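Local coordinates for protein NH(3)-dependent NAD(+) synthetase (Francisella tularensis subsp. holarctica LVS, PDB 3FIU) that belongs to the NAD synthase family of the HUP clan, has an alpha/beta fold, and here holds adenosine monophosphate, pyrophosphate and magnesium ions, at residues 30-35 and 52-57; 38-43 and 173-178; 45-50 and 79-84; 137-142 and 160-165. One frame throughout, in Å; residues are numbered along the deposited sequence.

Interaction 1 (30-35 and 52-57); sequences EGFVIG and TGLPTT. With AMP (adenosine monophosphate), chain G.
Phe32 N donates to Pro55 O at 2.9 Å. The donor lies in the carbonyl plane. Two further backbone bonds follow, Thr57 N to Phe32 O and Ile34 N to Thr57 O, both 3.0 Å. They zip strand 31-35 to the start of strand 56-60 in parallel, with Phe32 opposite Thr56 and Val33 opposite Thr57. Phe32 O also accepts from Arg137 NH1, so this carbonyl is gripped twice. CA-H...O contacts fill in beside these bonds, as between Val33 CA and Thr57 O at 3.2 Å.

Gly31 CA makes another CA-H...O contact, with Pro55 O, at 3.2 Å. On the face with Phe32 and Thr56, CG of Phe32 stands beside its own backbone N (chi1 -56°). This carries the ring out to residues 52-54. Thr52 OG1 meets the ring edge, 3.5 Å from Phe32 CE1. Thr56 OG1 is also near the ring plane, beside CD1. Leu54 CD1 approaches CE1 of Phe32 obliquely, at 3.8 Å. Both hydroxyls have backbone partners: Thr52 OG1 takes the N-H of Leu54 in an ST turn and also bonds Ala49 O, and Thr56 OG1 donates to Leu54 O.

The two strands belong to a beta-alpha-beta crossover whose helix is 40-51, and the contact pairs them. At its far end Gly35 O accepts from O2' of adenosine monophosphate at 2.6 Å. The strand pairing thus rests on backbone bonds, while the hydroxyls at the ring edge are occupied by backbone groups and present little unmet polarity to Phe32.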
# COMPACT_ATOMS: atom_id res chain seq x y z
N GLU A 30 15.98 -8.94 -10.14
CA GLU A 30 17.43 -9.04 -10.13
C GLU A 30 18.01 -9.00 -8.68
O GLU A 30 19.13 -9.48 -8.43
CB GLU A 30 18.04 -7.95 -11.02
CG GLU A 30 17.76 -8.17 -12.52
CD GLU A 30 18.01 -6.93 -13.38
OE1 GLU A 30 18.92 -6.12 -13.07
OE2 GLU A 30 17.29 -6.77 -14.40
N GLY A 31 17.24 -8.48 -7.73
CA GLY A 31 17.75 -8.26 -6.37
C GLY A 31 16.75 -7.52 -5.49
O GLY A 31 15.51 -7.58 -5.73
N PHE A 32 17.29 -6.78 -4.53
CA PHE A 32 16.53 -6.26 -3.42
C PHE A 32 16.75 -4.79 -3.20
O PHE A 32 17.80 -4.22 -3.54
CB PHE A 32 16.95 -6.99 -2.13
CG PHE A 32 16.84 -8.49 -2.21
CD1 PHE A 32 17.97 -9.28 -2.41
CD2 PHE A 32 15.59 -9.11 -2.08
CE1 PHE A 32 17.85 -10.68 -2.50
CE2 PHE A 32 15.45 -10.51 -2.13
CZ PHE A 32 16.60 -11.29 -2.38
N VAL A 33 15.76 -4.19 -2.55
CA VAL A 33 15.93 -2.87 -1.98
C VAL A 33 15.27 -2.89 -0.60
O VAL A 33 14.26 -3.62 -0.38
CB VAL A 33 15.40 -1.74 -2.92
CG1 VAL A 33 13.89 -1.85 -3.14
CG2 VAL A 33 15.79 -0.30 -2.41
N ILE A 34 15.83 -2.10 0.32
CA ILE A 34 15.38 -2.11 1.70
C ILE A 34 15.58 -0.73 2.31
O ILE A 34 16.57 -0.08 2.00
CB ILE A 34 16.10 -3.20 2.51
CG1 ILE A 34 15.49 -3.29 3.92
CG2 ILE A 34 17.60 -2.89 2.63
CD1 ILE A 34 15.75 -4.60 4.59
N GLY A 35 14.61 -0.26 3.10
CA GLY A 35 14.79 0.98 3.86
C GLY A 35 15.51 0.69 5.18
O GLY A 35 15.07 -0.18 5.96
N THR A 52 22.66 -13.38 0.13
CA THR A 52 22.22 -14.10 -1.08
C THR A 52 23.19 -13.90 -2.25
O THR A 52 23.14 -14.65 -3.22
CB THR A 52 20.84 -13.59 -1.62
OG1 THR A 52 20.98 -12.26 -2.13
CG2 THR A 52 19.74 -13.66 -0.55
N GLY A 53 24.04 -12.88 -2.16
CA GLY A 53 24.92 -12.48 -3.26
C GLY A 53 24.22 -11.75 -4.40
O GLY A 53 24.86 -11.42 -5.41
N LEU A 54 22.91 -11.51 -4.28
CA LEU A 54 22.18 -10.73 -5.28
C LEU A 54 22.29 -9.23 -4.99
O LEU A 54 22.45 -8.86 -3.83
CB LEU A 54 20.71 -11.14 -5.33
CG LEU A 54 20.40 -12.61 -5.69
CD1 LEU A 54 18.98 -12.96 -5.27
CD2 LEU A 54 20.61 -12.84 -7.17
N PRO A 55 22.27 -8.38 -6.04
CA PRO A 55 22.32 -6.92 -5.87
C PRO A 55 21.35 -6.46 -4.79
O PRO A 55 20.20 -6.87 -4.78
CB PRO A 55 21.89 -6.39 -7.23
CG PRO A 55 22.39 -7.44 -8.21
CD PRO A 55 22.22 -8.77 -7.46
N THR A 56 21.83 -5.62 -3.88
CA THR A 56 21.04 -5.23 -2.71
C THR A 56 21.32 -3.74 -2.49
O THR A 56 22.47 -3.36 -2.36
CB THR A 56 21.46 -6.01 -1.43
OG1 THR A 56 21.13 -7.40 -1.57
CG2 THR A 56 20.72 -5.46 -0.17
N THR A 57 20.29 -2.92 -2.46
CA THR A 57 20.50 -1.47 -2.23
C THR A 57 19.74 -1.05 -1.00
O THR A 57 18.59 -1.49 -0.80
CB THR A 57 19.95 -0.68 -3.45
OG1 THR A 57 20.71 -1.05 -4.61
CG2 THR A 57 20.01 0.88 -3.27
P AMP G . 9.82 0.66 12.68
O1P AMP G . 9.48 -0.80 12.90
O2P AMP G . 8.55 1.54 12.57
O3P AMP G . 10.88 1.29 13.50
O5' AMP G . 10.34 0.77 11.14
C5' AMP G . 9.68 -0.00 10.12
C4' AMP G . 10.54 0.02 8.87
O4' AMP G . 10.43 1.27 8.18
C3' AMP G . 12.03 -0.10 9.16
O3' AMP G . 12.35 -1.47 9.37
C2' AMP G . 12.64 0.45 7.87
O2' AMP G . 12.70 -0.56 6.85
C1' AMP G . 11.65 1.55 7.48
N9 AMP G . 12.16 2.85 7.99
C8 AMP G . 11.77 3.49 9.12
N7 AMP G . 12.46 4.66 9.28
C5 AMP G . 13.33 4.73 8.24
C6 AMP G . 14.33 5.71 7.79
N6 AMP G . 14.59 6.82 8.52
N1 AMP G . 14.97 5.42 6.64
C2 AMP G . 14.74 4.31 5.91
N3 AMP G . 13.82 3.36 6.24
C4 AMP G . 13.11 3.55 7.39

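Interaction 2 (38-43 and 173-178); sequences GGIDSA and QVFELG. With MG (magnesium ion), chain E; POP (pyrophosphate 2-), chain H; AMP (adenosine monophosphate), chain G.
Ile40 wedges between Val174 and Phe175, and this is the tight part of the contact. Its CG1 lies 3.7 Å from Phe175 CD2 and 3.9 Å from Val174 CG1. CG1 is anti to the backbone N (chi1 -169°), which leaves CG2 to sit over one face of the Phe175 ring. That CH-pi contact spans 4.3 Å from Ile40 CG2 to the centroid of the Phe175 ring. Ile187 and Leu188 of helix 185-189 also pack on Ile40.

Residues 38-42 are most of the SGGIDS signature of the PP-loop, characteristic of this family, which begins at Ser37 and runs into helix 40-51. Gly39 is the N-cap of that helix. Ser42 grips pyrophosphate O1 twice, through its N at 2.8 Å and through OG at 2.7 Å; Asp41 N makes only a weak bond to the bridging O.

Asp41 binds the magnesium ion through OD2 at 2.1 Å. The adenosine monophosphate, pyrophosphate, a water and Glu147 are the other ligands. Asp41 OD1 faces Val174 CG1 at 3.5 Å and is held by Lys171 in a salt bridge and by Asn144, which should fix the rotation of the carboxylate.

The packing is looser toward Gly178, whose CA stays 4.2 Å from Ile40 CD1. Phe175 remains partly open to solvent, as do Gln173 and Glu176, which lie on the side of helix 171-180 turned from the PP-loop.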
# COMPACT_ATOMS: atom_id res chain seq x y z
N GLY A 38 18.25 2.26 10.89
CA GLY A 38 19.26 2.24 11.95
C GLY A 38 18.78 1.33 13.08
O GLY A 38 19.52 1.10 14.05
N GLY A 39 17.57 0.79 12.91
CA GLY A 39 17.02 -0.24 13.85
C GLY A 39 17.45 -1.67 13.51
O GLY A 39 18.01 -1.94 12.46
N ILE A 40 17.14 -2.60 14.42
CA ILE A 40 17.55 -4.00 14.27
C ILE A 40 16.82 -4.79 13.17
O ILE A 40 17.43 -5.62 12.50
CB ILE A 40 17.36 -4.75 15.62
CG1 ILE A 40 18.01 -6.12 15.56
CG2 ILE A 40 15.83 -4.91 15.98
CD1 ILE A 40 19.49 -6.05 15.45
N ASP A 41 15.52 -4.55 12.97
CA ASP A 41 14.73 -5.35 11.99
C ASP A 41 15.27 -5.12 10.60
O ASP A 41 15.54 -6.06 9.86
CB ASP A 41 13.23 -4.99 12.00
CG ASP A 41 12.54 -5.25 13.33
OD1 ASP A 41 12.93 -6.18 14.06
OD2 ASP A 41 11.56 -4.49 13.62
N SER A 42 15.45 -3.84 10.24
CA SER A 42 15.94 -3.54 8.89
C SER A 42 17.42 -3.90 8.76
O SER A 42 17.85 -4.34 7.68
CB SER A 42 15.69 -2.09 8.48
OG SER A 42 16.21 -1.19 9.47
N ALA A 43 18.17 -3.77 9.86
CA ALA A 43 19.58 -4.19 9.83
C ALA A 43 19.71 -5.70 9.49
O ALA A 43 20.51 -6.11 8.62
CB ALA A 43 20.27 -3.85 11.15
N GLN A 173 14.42 -13.41 18.63
CA GLN A 173 15.05 -14.15 17.55
C GLN A 173 15.65 -13.23 16.50
O GLN A 173 16.68 -13.54 15.91
CB GLN A 173 14.07 -15.13 16.90
CG GLN A 173 13.72 -16.29 17.83
CD GLN A 173 12.54 -17.10 17.35
OE1 GLN A 173 11.63 -16.58 16.67
NE2 GLN A 173 12.52 -18.38 17.72
N VAL A 174 14.99 -12.09 16.26
CA VAL A 174 15.59 -11.06 15.39
C VAL A 174 16.94 -10.60 15.99
O VAL A 174 17.95 -10.51 15.26
CB VAL A 174 14.63 -9.88 15.16
CG1 VAL A 174 15.32 -8.74 14.35
CG2 VAL A 174 13.33 -10.38 14.44
N PHE A 175 16.97 -10.31 17.28
CA PHE A 175 18.21 -9.90 17.94
C PHE A 175 19.29 -10.99 17.87
O PHE A 175 20.47 -10.69 17.66
CB PHE A 175 17.96 -9.46 19.37
CG PHE A 175 17.48 -8.05 19.50
CD1 PHE A 175 16.22 -7.78 20.01
CD2 PHE A 175 18.31 -6.98 19.17
CE1 PHE A 175 15.76 -6.46 20.18
CE2 PHE A 175 17.85 -5.65 19.32
CZ PHE A 175 16.58 -5.40 19.82
N GLU A 176 18.89 -12.25 18.05
CA GLU A 176 19.82 -13.37 17.93
C GLU A 176 20.45 -13.42 16.54
O GLU A 176 21.65 -13.68 16.40
CB GLU A 176 19.13 -14.71 18.22
CG GLU A 176 18.83 -14.95 19.66
CD GLU A 176 18.29 -16.35 19.89
OE1 GLU A 176 18.94 -17.32 19.42
OE2 GLU A 176 17.23 -16.48 20.55
N LEU A 177 19.64 -13.19 15.51
CA LEU A 177 20.15 -13.10 14.14
C LEU A 177 21.09 -11.91 13.96
O LEU A 177 22.16 -12.04 13.35
CB LEU A 177 18.98 -13.00 13.14
CG LEU A 177 18.20 -14.29 12.86
CD1 LEU A 177 17.11 -13.97 11.87
CD2 LEU A 177 19.15 -15.34 12.30
N GLY A 178 20.72 -10.78 14.54
CA GLY A 178 21.60 -9.60 14.54
C GLY A 178 22.98 -9.89 15.09
O GLY A 178 23.99 -9.58 14.46
MG MG E . 10.73 -2.61 13.12
P1 POP H . 13.62 -1.17 12.57
O1 POP H . 14.79 -1.61 11.72
O2 POP H . 12.33 -1.76 12.07
O3 POP H . 13.46 0.34 12.68
O POP H . 13.83 -1.78 14.05
P2 POP H . 12.82 -1.50 15.27
O4 POP H . 11.45 -2.07 14.93
O5 POP H . 13.45 -2.30 16.37
O6 POP H . 12.74 -0.04 15.65
P AMP G . 9.82 0.66 12.68
O1P AMP G . 9.48 -0.80 12.90
O2P AMP G . 8.55 1.54 12.57
O3P AMP G . 10.88 1.29 13.50
O5' AMP G . 10.34 0.77 11.14
C5' AMP G . 9.68 -0.00 10.12
C4' AMP G . 10.54 0.02 8.87
O4' AMP G . 10.43 1.27 8.18
C3' AMP G . 12.03 -0.10 9.16
O3' AMP G . 12.35 -1.47 9.37
C2' AMP G . 12.64 0.45 7.87
O2' AMP G . 12.70 -0.56 6.85
C1' AMP G . 11.65 1.55 7.48
N9 AMP G . 12.16 2.85 7.99
C8 AMP G . 11.77 3.49 9.12
N7 AMP G . 12.46 4.66 9.28
C5 AMP G . 13.33 4.73 8.24
C6 AMP G . 14.33 5.71 7.79
N6 AMP G . 14.59 6.82 8.52
N1 AMP G . 14.97 5.42 6.64
C2 AMP G . 14.74 4.31 5.91
N3 AMP G . 13.82 3.36 6.24
C4 AMP G . 13.11 3.55 7.39
O HOH W 1 9.94 -3.50 11.23

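Interaction 3 (45-50 and 79-84); sequences AASLAV and EMLNIE
Val50, Leu81 and Ile83 meet through branched aliphatic groups. There is no ring, amide or carboxylate among the touching side chains, so the contact is made by aliphatic branches. Val50 CG2 is the hub. Val50 CG2 lies 3.5 Å from Ile83 CG2, closer than carbon atoms usually sit, and 3.7 Å from Leu81 CG. Val50 CG1 is anti to the backbone N (chi1 172°), and this turns CG2 out toward both partners. The two side chains of the other segment approach it at a slant.

Leu81 CD2 extends back along helix 40-51, to 4.4 Å from Ala46 CB and 4.2 Å from Ser47 OG. Both torsions of Leu81 fall away from the common leucine shapes (chi1 -98°, chi2 13°), which may reflect some strain.

Helix 40-51 connects strands 31-35 and 56-60 of the parallel sheet, and helix 68-81 leads into strand 84-87. The contact therefore joins two successive connecting helices of this alpha/beta fold near the end of each. Helix 68-81 stops here: Asn82 takes a positive phi, and the chain then turns into strand 84-87, outermost of the sheet within this chain.

The Ser47 hydroxyl is bonded to Ala43 O one turn back, so its touch on Leu81 is only van der Waals. Val50 also touches Thr56, and Ile83 packs on Ala58, both on strand 56-60. Val50, Leu81 and Ile83 are only partly buried, whereas Ala46 and Ser47 lie deeper.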
# COMPACT_ATOMS: atom_id res chain seq x y z
N ALA A 45 17.35 -7.78 8.18
CA ALA A 45 16.83 -8.01 6.84
C ALA A 45 17.85 -7.64 5.72
O ALA A 45 18.07 -8.43 4.78
CB ALA A 45 15.50 -7.25 6.67
N ALA A 46 18.50 -6.48 5.86
CA ALA A 46 19.55 -6.07 4.89
C ALA A 46 20.74 -7.06 4.84
O ALA A 46 21.19 -7.46 3.77
CB ALA A 46 20.05 -4.64 5.19
N SER A 47 21.22 -7.44 6.02
CA SER A 47 22.30 -8.41 6.15
C SER A 47 21.98 -9.77 5.47
O SER A 47 22.83 -10.34 4.78
CB SER A 47 22.65 -8.63 7.61
OG SER A 47 23.04 -7.40 8.23
N LEU A 48 20.77 -10.26 5.68
CA LEU A 48 20.33 -11.49 5.01
C LEU A 48 20.31 -11.32 3.49
O LEU A 48 20.79 -12.21 2.75
CB LEU A 48 18.95 -11.92 5.52
CG LEU A 48 18.84 -12.30 7.01
CD1 LEU A 48 17.37 -12.37 7.43
CD2 LEU A 48 19.53 -13.62 7.30
N ALA A 49 19.76 -10.20 3.02
CA ALA A 49 19.68 -9.94 1.58
C ALA A 49 21.08 -9.99 0.99
O ALA A 49 21.32 -10.66 -0.03
CB ALA A 49 19.06 -8.59 1.30
N VAL A 50 22.01 -9.29 1.65
CA VAL A 50 23.39 -9.22 1.18
C VAL A 50 24.01 -10.62 1.04
O VAL A 50 24.75 -10.87 0.08
CB VAL A 50 24.27 -8.32 2.06
CG1 VAL A 50 25.72 -8.46 1.64
CG2 VAL A 50 23.81 -6.87 1.89
N GLU A 79 28.33 0.61 5.15
CA GLU A 79 29.80 0.57 4.97
C GLU A 79 30.33 -0.85 5.17
O GLU A 79 31.16 -1.34 4.39
CB GLU A 79 30.50 1.57 5.90
CG GLU A 79 30.32 3.05 5.44
CD GLU A 79 30.37 4.09 6.57
OE1 GLU A 79 30.76 3.75 7.70
OE2 GLU A 79 30.00 5.27 6.31
N MET A 80 29.86 -1.51 6.23
CA MET A 80 30.28 -2.87 6.55
C MET A 80 29.87 -3.89 5.46
O MET A 80 30.62 -4.84 5.15
CB MET A 80 29.67 -3.27 7.91
CG MET A 80 29.96 -4.69 8.33
SD MET A 80 29.18 -5.07 9.93
CE MET A 80 28.35 -6.57 9.44
N LEU A 81 28.68 -3.69 4.92
CA LEU A 81 28.09 -4.58 3.93
C LEU A 81 28.56 -4.28 2.52
O LEU A 81 28.39 -5.11 1.63
CB LEU A 81 26.58 -4.42 3.96
CG LEU A 81 25.68 -5.40 4.74
CD1 LEU A 81 26.43 -6.34 5.71
CD2 LEU A 81 24.48 -4.70 5.38
N ASN A 82 29.09 -3.07 2.32
CA ASN A 82 29.62 -2.63 1.03
C ASN A 82 28.53 -2.64 -0.03
O ASN A 82 28.71 -3.20 -1.10
CB ASN A 82 30.81 -3.50 0.59
CG ASN A 82 32.07 -3.20 1.36
OD1 ASN A 82 32.74 -2.22 1.10
ND2 ASN A 82 32.37 -4.03 2.35
N ILE A 83 27.39 -2.04 0.31
CA ILE A 83 26.27 -2.01 -0.63
C ILE A 83 26.00 -0.64 -1.22
O ILE A 83 26.28 0.39 -0.59
CB ILE A 83 24.96 -2.64 -0.03
CG1 ILE A 83 24.56 -1.99 1.29
CG2 ILE A 83 25.14 -4.16 0.12
CD1 ILE A 83 23.14 -2.35 1.74
N GLU A 84 25.46 -0.65 -2.44
CA GLU A 84 24.84 0.53 -3.02
C GLU A 84 23.81 1.13 -2.03
O GLU A 84 23.04 0.40 -1.41
CB GLU A 84 24.11 0.16 -4.32
CG GLU A 84 23.70 1.39 -5.17
CD GLU A 84 23.01 1.03 -6.48
OE1 GLU A 84 23.18 -0.13 -6.96
OE2 GLU A 84 22.27 1.90 -7.01

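Interaction 4 (137-142 and 160-165); sequences RIVIGT and AADILP. With AMP (adenosine monophosphate), chain G.
The touching parts, 138-142 and 161-165, run 67° apart and share a single backbone bridge, Ile140 with Ile163. Gly141 N donates to Ile163 O at 2.8 Å. Val139 O accepts from Asp162 N at 2.9 Å and, weakly, from Ile163 N. The Asp162 side chain adds the complementary bond: its OD2 takes the N-H of Val139 at 2.9 Å, nearly straight (171°), but from 39° above the carboxylate plane. CG of Asp162 stands beside its own N, which brings OD2 to the strand. Its OD1 is held by Tyr129 and by Lys155 of the second subunit.

Gly141 is packed hard. Ala161 CB reaches Gly141 N at 3.2 Å, and Leu164 CD2 presses on Gly141 CA at 3.5 Å. Ile140 and Ile163 lie side by side, while Pro165 CD meets Ile140 CG2 at 3.7 Å.

Beyond the strand, Thr142 OG1 lies 2.5 Å from O3' of adenosine monophosphate. Loop 160-165 lies along the side of strand 137-139 away from strand 31-35. Trp19 of helix 9-25 touches Ile163 and Pro165, Leu128 and Ala132 of helix 113-135 pack on Val139, and the second subunit also contacts the loop.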
# COMPACT_ATOMS: atom_id res chain seq x y z
N ARG A 137 14.10 -4.56 -8.81
CA ARG A 137 14.32 -5.18 -7.50
C ARG A 137 13.01 -5.53 -6.86
O ARG A 137 11.97 -5.02 -7.27
CB ARG A 137 15.04 -4.20 -6.55
CG ARG A 137 16.39 -3.66 -7.10
CD ARG A 137 17.46 -4.75 -7.29
NE ARG A 137 18.68 -4.16 -7.84
CZ ARG A 137 19.62 -3.55 -7.11
NH1 ARG A 137 19.52 -3.50 -5.78
NH2 ARG A 137 20.69 -3.02 -7.72
N ILE A 138 13.04 -6.37 -5.83
CA ILE A 138 11.87 -6.49 -4.96
C ILE A 138 12.10 -5.81 -3.61
O ILE A 138 13.23 -5.73 -3.16
CB ILE A 138 11.36 -7.93 -4.80
CG1 ILE A 138 12.47 -8.88 -4.28
CG2 ILE A 138 10.81 -8.40 -6.11
CD1 ILE A 138 11.90 -10.30 -3.90
N VAL A 139 11.02 -5.32 -3.00
CA VAL A 139 11.11 -4.55 -1.76
C VAL A 139 10.98 -5.49 -0.58
O VAL A 139 9.95 -6.17 -0.40
CB VAL A 139 9.97 -3.47 -1.68
CG1 VAL A 139 10.03 -2.74 -0.33
CG2 VAL A 139 10.08 -2.51 -2.83
N ILE A 140 12.02 -5.53 0.24
CA ILE A 140 11.99 -6.33 1.46
C ILE A 140 11.31 -5.57 2.58
O ILE A 140 11.78 -4.49 2.99
CB ILE A 140 13.40 -6.67 1.92
CG1 ILE A 140 14.11 -7.53 0.87
CG2 ILE A 140 13.30 -7.38 3.32
CD1 ILE A 140 15.54 -7.88 1.20
N GLY A 141 10.21 -6.12 3.10
CA GLY A 141 9.56 -5.57 4.29
C GLY A 141 10.16 -6.19 5.54
O GLY A 141 10.58 -7.34 5.53
N THR A 142 10.23 -5.41 6.62
CA THR A 142 11.03 -5.81 7.79
C THR A 142 10.19 -6.25 8.99
O THR A 142 10.74 -6.53 10.06
CB THR A 142 11.94 -4.67 8.26
OG1 THR A 142 11.13 -3.60 8.72
CG2 THR A 142 12.88 -4.18 7.12
N ALA A 160 3.80 -2.47 3.75
CA ALA A 160 3.66 -2.74 2.32
C ALA A 160 4.99 -3.14 1.72
O ALA A 160 5.90 -2.31 1.60
CB ALA A 160 3.12 -1.52 1.60
N ALA A 161 5.13 -4.41 1.34
CA ALA A 161 6.38 -4.86 0.73
C ALA A 161 6.09 -6.04 -0.19
O ALA A 161 4.95 -6.46 -0.30
CB ALA A 161 7.40 -5.24 1.82
N ASP A 162 7.12 -6.55 -0.86
CA ASP A 162 6.96 -7.70 -1.76
C ASP A 162 7.24 -9.00 -1.02
O ASP A 162 6.70 -10.05 -1.39
CB ASP A 162 7.89 -7.58 -2.96
CG ASP A 162 7.59 -6.36 -3.81
OD1 ASP A 162 6.41 -5.95 -3.88
OD2 ASP A 162 8.54 -5.82 -4.42
N ILE A 163 8.08 -8.92 0.02
CA ILE A 163 8.58 -10.12 0.67
C ILE A 163 8.91 -9.79 2.12
O ILE A 163 9.49 -8.72 2.39
CB ILE A 163 9.80 -10.72 -0.10
CG1 ILE A 163 10.18 -12.09 0.47
CG2 ILE A 163 11.00 -9.75 -0.12
CD1 ILE A 163 11.02 -12.94 -0.54
N LEU A 164 8.53 -10.69 3.02
CA LEU A 164 8.65 -10.48 4.46
C LEU A 164 9.44 -11.62 5.12
O LEU A 164 8.86 -12.57 5.66
CB LEU A 164 7.24 -10.32 5.11
CG LEU A 164 6.29 -9.19 4.66
CD1 LEU A 164 4.97 -9.20 5.46
CD2 LEU A 164 6.93 -7.81 4.78
N PRO A 165 10.78 -11.53 5.09
CA PRO A 165 11.59 -12.62 5.66
C PRO A 165 11.52 -12.77 7.18
O PRO A 165 11.83 -13.85 7.69
CB PRO A 165 13.02 -12.27 5.23
CG PRO A 165 13.02 -10.76 5.09
CD PRO A 165 11.61 -10.42 4.55
P AMP G . 9.82 0.66 12.68
O1P AMP G . 9.48 -0.80 12.90
O2P AMP G . 8.55 1.54 12.57
O3P AMP G . 10.88 1.29 13.50
O5' AMP G . 10.34 0.77 11.14
C5' AMP G . 9.68 -0.00 10.12
C4' AMP G . 10.54 0.02 8.87
O4' AMP G . 10.43 1.27 8.18
C3' AMP G . 12.03 -0.10 9.16
O3' AMP G . 12.35 -1.47 9.37
C2' AMP G . 12.64 0.45 7.87
O2' AMP G . 12.70 -0.56 6.85
C1' AMP G . 11.65 1.55 7.48
N9 AMP G . 12.16 2.85 7.99
C8 AMP G . 11.77 3.49 9.12
N7 AMP G . 12.46 4.66 9.28
C5 AMP G . 13.33 4.73 8.24
C6 AMP G . 14.33 5.71 7.79
N6 AMP G . 14.59 6.82 8.52
N1 AMP G . 14.97 5.42 6.64
C2 AMP G . 14.74 4.31 5.91
N3 AMP G . 13.82 3.36 6.24
C4 AMP G . 13.11 3.55 7.39

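In the fold
Interactions 1 and 4 share the parallel sheet, where strand 31-35 lies between strands 56-60 and 137-139; their centres are about 10 Å apart. Interaction 3 lies about 8 Å from interaction 1, centre to centre, and packs helix 40-51, which links the two strands of interaction 1, against the end of helix 68-81. Interaction 2 uses the start of the same helix, its centre about 17 Å from that of interaction 1. Along the chain, interactions 3 and 4 are nested within the loop that interaction 2 closes, and interaction 4 opens after interactions 1 and 3 have closed. Interactions 1, 2 and 4 converge on adenosine monophosphate through Gly35, Ser42 and Thr142, so strand ends and the PP-loop helix together form part of the pocket.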